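Local atomic coordinates of putrescine aminotransferase (Halomonas elongata DSM 2581, PDB entry 6GWI), a protein that probably transfers the amino group of putrescine or related amines to a keto acceptor, using pyridoxal-5'-phosphate as cofactor, as in other class-III aminotransferases. Residues 210-214 / 215-219; 244-248 / 249-253. All blocks are in the same frame, centred on the assembly; numbering follows the deposited sequence.

Contact 1: residues 210-214 / 215-219; sequences LELGE and EKVAA
Leu212 and Val217 meet where the chain leaves helix 194-212 and turns into strand 217-222, and their apolar side chains form the tight inner side of this connection. CB and CD1 of Leu212 both reach the CG2 methyl of Val217, with CB 4.0 Å from it, and the two side chains cross at about a right angle. Val217 carries CG1 anti to its backbone N (chi1 175°), which puts CG2 beside that N and against the turn, 3.5 Å from the carbonyl O of Gly213. Trp142 touches Leu212 and Ile144 meets Val217, both from the neighbouring strand 142-146.

Two backbone bonds close the short 3-10 turn between helix and strand: Lys216 N gives its hydrogen to Gly213 O at 2.8 Å, and Val217 N to Glu214 O at 3.1 Å. Gly213 is the first residue to leave the helix, and its positive phi (96°) turns the chain; with this backbone a CB would be pressed against the carbonyl O of Leu212, which explains the glycine.

The outer side is looser and rich in charge. Glu215 bends at chi2 (-71°), so that its carboxylate folds back over Gly213, with OE1 3.6 Å from Gly213 CA. Lys216 runs extended in much the same direction as Glu215, its CD passing 3.5 Å from Leu212 O. Glu214, which also packs on Tyr249, keeps its OE1 5.7 Å from Glu215 OE2. The two acids are thus not in contact, and Lys216, with NZ 5.0 Å from Glu215 OE1, probably offsets part of their repulsion.

Contact 2: residues 244-248 / 249-253; sequences KVLAK and YDILL
Leu246 makes the apolar part of this contact with two residues of the returning chain. Its two methyls divide the work: CD2 lies 3.7 Å from CG2 of Ile251, while CD1 touches both methyls of Leu253, the nearer being CD1 at 4.0 Å. The side chains of Leu246 and Leu253 cross at about a right angle. One residue earlier, Val245 CG1 approaches Tyr249 CE2 at 4.2 Å.

The aromatic interaction is a CH-pi contact between sequence neighbours. Lys248 CB sits over one face of the Tyr249 ring, 4.1 Å from its centroid and offset toward the rim. Tyr249 has CG anti to its carbonyl carbon (chi1 -56°), which lays the ring alongside the lysine chain, both pointing the same way. Val245 O comes in obliquely to the ring, 3.2 Å from Tyr249 CD2. The polar ends of Lys248 and Tyr249 meet one acceptor, Glu206 OE2, through a salt bridge from NZ and a hydrogen bond with OH, which ties both to helix 194-212.

Backbone bonding is slighter. Tyr249 N donates weakly to Leu246 O at 3.3 Å. An inverse gamma turn centred on Asp250, spanned by a weak bond from Ile251 N to Tyr249 O (3.1 Å), then carries the chain into strand 252-255. This is the second half of a beta-alpha-beta crossover, in which helix 238-248 packs back through Leu246 onto the strand that follows it.

In the fold
Contacts 1 and 2 are successive helix-to-strand returns into the same parallel sheet, their centres 11 Å apart. Contact 1 delivers strand 217-222 and contact 2 its neighbour 252-255, and the two meet directly: Ala218 O and Leu252 N lie 3.1 Å apart, probably hydrogen-bonded, and Val217 CG1 packs on Ile251 CD1 at 3.5 Å. Tyr249 also touches Leu210 and Glu214, while Lys140 bonds to carbonyls of both contacts, Val217 O and Asp250 O. In contact 2 the Leu253 side chain is about 13 Å from a bound pyridoxal-5'-phosphate. The strands of both contacts run on toward Glu223 and Asp256, which line that pocket.

Contact 1: residues 210-214 / 215-219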
loop_
_atom_site.group_PDB
_atom_site.type_symbol
_atom_site.label_atom_id
_atom_site.label_comp_id
_atom_site.label_asym_id
_atom_site.label_seq_id
_atom_site.Cartn_x
_atom_site.Cartn_y
_atom_site.Cartn_z
ATOM N N LEU B 210 -23.605 12.042 19.927
ATOM C CA LEU B 210 -24.468 11.829 21.083
ATOM C C LEU B 210 -25.075 10.430 21.093
ATOM O O LEU B 210 -25.376 9.899 22.168
ATOM C CB LEU B 210 -25.559 12.898 21.115
ATOM C CG LEU B 210 -25.022 14.325 21.265
ATOM C CD1 LEU B 210 -26.133 15.355 21.123
ATOM C CD2 LEU B 210 -24.314 14.486 22.603
ATOM N N GLU B 211 -25.285 9.823 19.920
ATOM C CA GLU B 211 -25.794 8.455 19.886
ATOM C C GLU B 211 -24.760 7.470 20.423
ATOM O O GLU B 211 -25.102 6.541 21.163
ATOM C CB GLU B 211 -26.198 8.073 18.462
ATOM C CG GLU B 211 -26.583 6.604 18.296
ATOM C CD GLU B 211 -26.813 6.213 16.848
ATOM O OE1 GLU B 211 -26.734 7.100 15.971
ATOM O OE2 GLU B 211 -27.069 5.019 16.588
ATOM N N LEU B 212 -23.498 7.638 20.032
ATOM C CA LEU B 212 -22.443 6.759 20.515
ATOM C C LEU B 212 -21.956 7.175 21.897
ATOM O O LEU B 212 -21.534 6.322 22.686
ATOM C CB LEU B 212 -21.274 6.766 19.529
ATOM C CG LEU B 212 -21.574 6.281 18.109
ATOM C CD1 LEU B 212 -20.442 6.704 17.175
ATOM C CD2 LEU B 212 -21.798 4.772 18.047
ATOM N N GLY B 213 -22.024 8.467 22.205
ATOM C CA GLY B 213 -21.423 9.006 23.407
ATOM C C GLY B 213 -20.054 9.574 23.094
ATOM O O GLY B 213 -19.177 8.849 22.617
ATOM N N GLU B 214 -19.857 10.873 23.343
ATOM C CA GLU B 214 -18.585 11.503 23.002
ATOM C C GLU B 214 -17.405 10.779 23.641
ATOM O O GLU B 214 -16.324 10.713 23.048
ATOM C CB GLU B 214 -18.595 12.979 23.407
ATOM C CG GLU B 214 -18.643 13.251 24.900
ATOM C CD GLU B 214 -18.876 14.722 25.205
ATOM O OE1 GLU B 214 -20.047 15.126 25.366
ATOM O OE2 GLU B 214 -17.887 15.480 25.265
ATOM N N GLU B 215 -17.591 10.225 24.842
ATOM C CA GLU B 215 -16.501 9.530 25.512
ATOM C C GLU B 215 -16.072 8.270 24.772
ATOM O O GLU B 215 -15.022 7.708 25.099
ATOM C CB GLU B 215 -16.895 9.184 26.954
ATOM C CG GLU B 215 -17.892 8.038 27.115
ATOM C CD GLU B 215 -19.294 8.390 26.650
ATOM O OE1 GLU B 215 -20.060 7.460 26.315
ATOM O OE2 GLU B 215 -19.630 9.594 26.619
ATOM N N LYS B 216 -16.869 7.799 23.815
ATOM C CA LYS B 216 -16.532 6.636 23.006
ATOM C C LYS B 216 -16.083 6.995 21.592
ATOM O O LYS B 216 -15.733 6.094 20.825
ATOM C CB LYS B 216 -17.730 5.679 22.939
ATOM C CG LYS B 216 -18.103 5.057 24.280
ATOM C CD LYS B 216 -19.302 4.132 24.149
ATOM C CE LYS B 216 -19.650 3.481 25.480
ATOM N NZ LYS B 216 -20.840 2.592 25.362
ATOM N N VAL B 217 -16.103 8.277 21.222
ATOM C CA VAL B 217 -15.786 8.709 19.864
ATOM C C VAL B 217 -14.345 9.200 19.817
ATOM O O VAL B 217 -13.934 10.037 20.632
ATOM C CB VAL B 217 -16.755 9.805 19.382
ATOM C CG1 VAL B 217 -16.343 10.326 18.007
ATOM C CG2 VAL B 217 -18.183 9.266 19.332
ATOM N N ALA B 218 -13.580 8.677 18.859
ATOM C CA ALA B 218 -12.176 9.018 18.680
ATOM C C ALA B 218 -11.946 10.068 17.602
ATOM O O ALA B 218 -11.069 10.923 17.760
ATOM C CB ALA B 218 -11.371 7.759 18.332
ATOM N N ALA B 219 -12.711 10.041 16.512
ATOM C CA ALA B 219 -12.386 10.908 15.389
ATOM C C ALA B 219 -13.542 10.986 14.405
ATOM O O ALA B 219 -14.379 10.083 14.318
ATOM C CB ALA B 219 -11.125 10.419 14.660
#

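Contact 2: residues 244-248 / 249-253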
loop_
_atom_site.group_PDB
_atom_site.type_symbol
_atom_site.label_atom_id
_atom_site.label_comp_id
_atom_site.label_asym_id
_atom_site.label_seq_id
_atom_site.Cartn_x
_atom_site.Cartn_y
_atom_site.Cartn_z
ATOM N N LYS B 244 -18.288 24.110 14.107
ATOM C CA LYS B 244 -19.034 24.424 15.317
ATOM C C LYS B 244 -19.245 23.179 16.167
ATOM O O LYS B 244 -19.075 23.217 17.393
ATOM C CB LYS B 244 -20.371 25.060 14.924
ATOM C CG LYS B 244 -21.049 25.886 16.004
ATOM C CD LYS B 244 -22.018 26.911 15.403
ATOM C CE LYS B 244 -23.235 26.260 14.752
ATOM N NZ LYS B 244 -24.124 25.598 15.748
ATOM N N VAL B 245 -19.577 22.055 15.527
ATOM C CA VAL B 245 -19.814 20.805 16.246
ATOM C C VAL B 245 -18.526 20.284 16.872
ATOM O O VAL B 245 -18.504 19.880 18.040
ATOM C CB VAL B 245 -20.437 19.765 15.293
ATOM C CG1 VAL B 245 -20.483 18.374 15.933
ATOM C CG2 VAL B 245 -21.829 20.207 14.867
ATOM N N LEU B 246 -17.437 20.269 16.099
ATOM C CA LEU B 246 -16.179 19.719 16.590
ATOM C C LEU B 246 -15.625 20.510 17.768
ATOM O O LEU B 246 -14.919 19.949 18.614
ATOM C CB LEU B 246 -15.152 19.691 15.461
ATOM C CG LEU B 246 -15.518 18.822 14.261
ATOM C CD1 LEU B 246 -14.489 19.006 13.159
ATOM C CD2 LEU B 246 -15.642 17.358 14.653
ATOM N N ALA B 247 -15.906 21.814 17.823
ATOM C CA ALA B 247 -15.449 22.642 18.933
ATOM C C ALA B 247 -16.109 22.253 20.248
ATOM O O ALA B 247 -15.559 22.547 21.315
ATOM C CB ALA B 247 -15.724 24.118 18.641
ATOM N N LYS B 248 -17.286 21.632 20.194
ATOM C CA LYS B 248 -18.008 21.258 21.402
ATOM C C LYS B 248 -17.523 19.941 21.991
ATOM O O LYS B 248 -17.779 19.680 23.171
ATOM C CB LYS B 248 -19.506 21.168 21.092
ATOM C CG LYS B 248 -20.156 22.520 20.840
ATOM C CD LYS B 248 -21.541 22.397 20.215
ATOM C CE LYS B 248 -22.472 21.510 21.023
ATOM N NZ LYS B 248 -23.889 21.664 20.579
ATOM N N TYR B 249 -16.837 19.113 21.202
ATOM C CA TYR B 249 -16.461 17.764 21.606
ATOM C C TYR B 249 -14.969 17.548 21.394
ATOM O O TYR B 249 -14.362 18.129 20.492
ATOM C CB TYR B 249 -17.269 16.725 20.814
ATOM C CG TYR B 249 -18.759 16.938 20.954
ATOM C CD1 TYR B 249 -19.432 16.533 22.097
ATOM C CD2 TYR B 249 -19.487 17.569 19.954
ATOM C CE1 TYR B 249 -20.791 16.740 22.237
ATOM C CE2 TYR B 249 -20.846 17.779 20.083
ATOM C CZ TYR B 249 -21.492 17.366 21.229
ATOM O OH TYR B 249 -22.843 17.573 21.358
ATOM N N ASP B 250 -14.382 16.698 22.241
ATOM C CA ASP B 250 -12.948 16.401 22.194
ATOM C C ASP B 250 -12.749 15.216 21.250
ATOM O O ASP B 250 -12.657 14.054 21.652
ATOM C CB ASP B 250 -12.411 16.125 23.591
ATOM C CG ASP B 250 -10.898 16.072 23.633
ATOM O OD1 ASP B 250 -10.259 16.487 22.645
ATOM O OD2 ASP B 250 -10.349 15.621 24.661
ATOM N N ILE B 251 -12.679 15.532 19.961
ATOM C CA ILE B 251 -12.614 14.536 18.898
ATOM C C ILE B 251 -11.582 14.984 17.876
ATOM O O ILE B 251 -11.444 16.180 17.605
ATOM C CB ILE B 251 -14.008 14.372 18.254
ATOM C CG1 ILE B 251 -13.982 13.376 17.099
ATOM C CG2 ILE B 251 -14.522 15.740 17.786
ATOM C CD1 ILE B 251 -15.320 13.237 16.383
ATOM N N LEU B 252 -10.850 14.027 17.312
ATOM C CA LEU B 252 -9.865 14.352 16.291
ATOM C C LEU B 252 -10.545 14.550 14.942
ATOM O O LEU B 252 -11.538 13.890 14.618
ATOM C CB LEU B 252 -8.815 13.247 16.182
ATOM C CG LEU B 252 -7.965 12.977 17.422
ATOM C CD1 LEU B 252 -7.088 11.762 17.192
ATOM C CD2 LEU B 252 -7.105 14.184 17.764
ATOM N N LEU B 253 -9.974 15.439 14.136
ATOM C CA LEU B 253 -10.430 15.677 12.773
ATOM C C LEU B 253 -9.412 15.085 11.810
ATOM O O LEU B 253 -8.234 15.457 11.844
ATOM C CB LEU B 253 -10.610 17.170 12.498
ATOM C CG LEU B 253 -10.947 17.550 11.055
ATOM C CD1 LEU B 253 -12.248 16.929 10.606
ATOM C CD2 LEU B 253 -11.011 19.063 10.906
#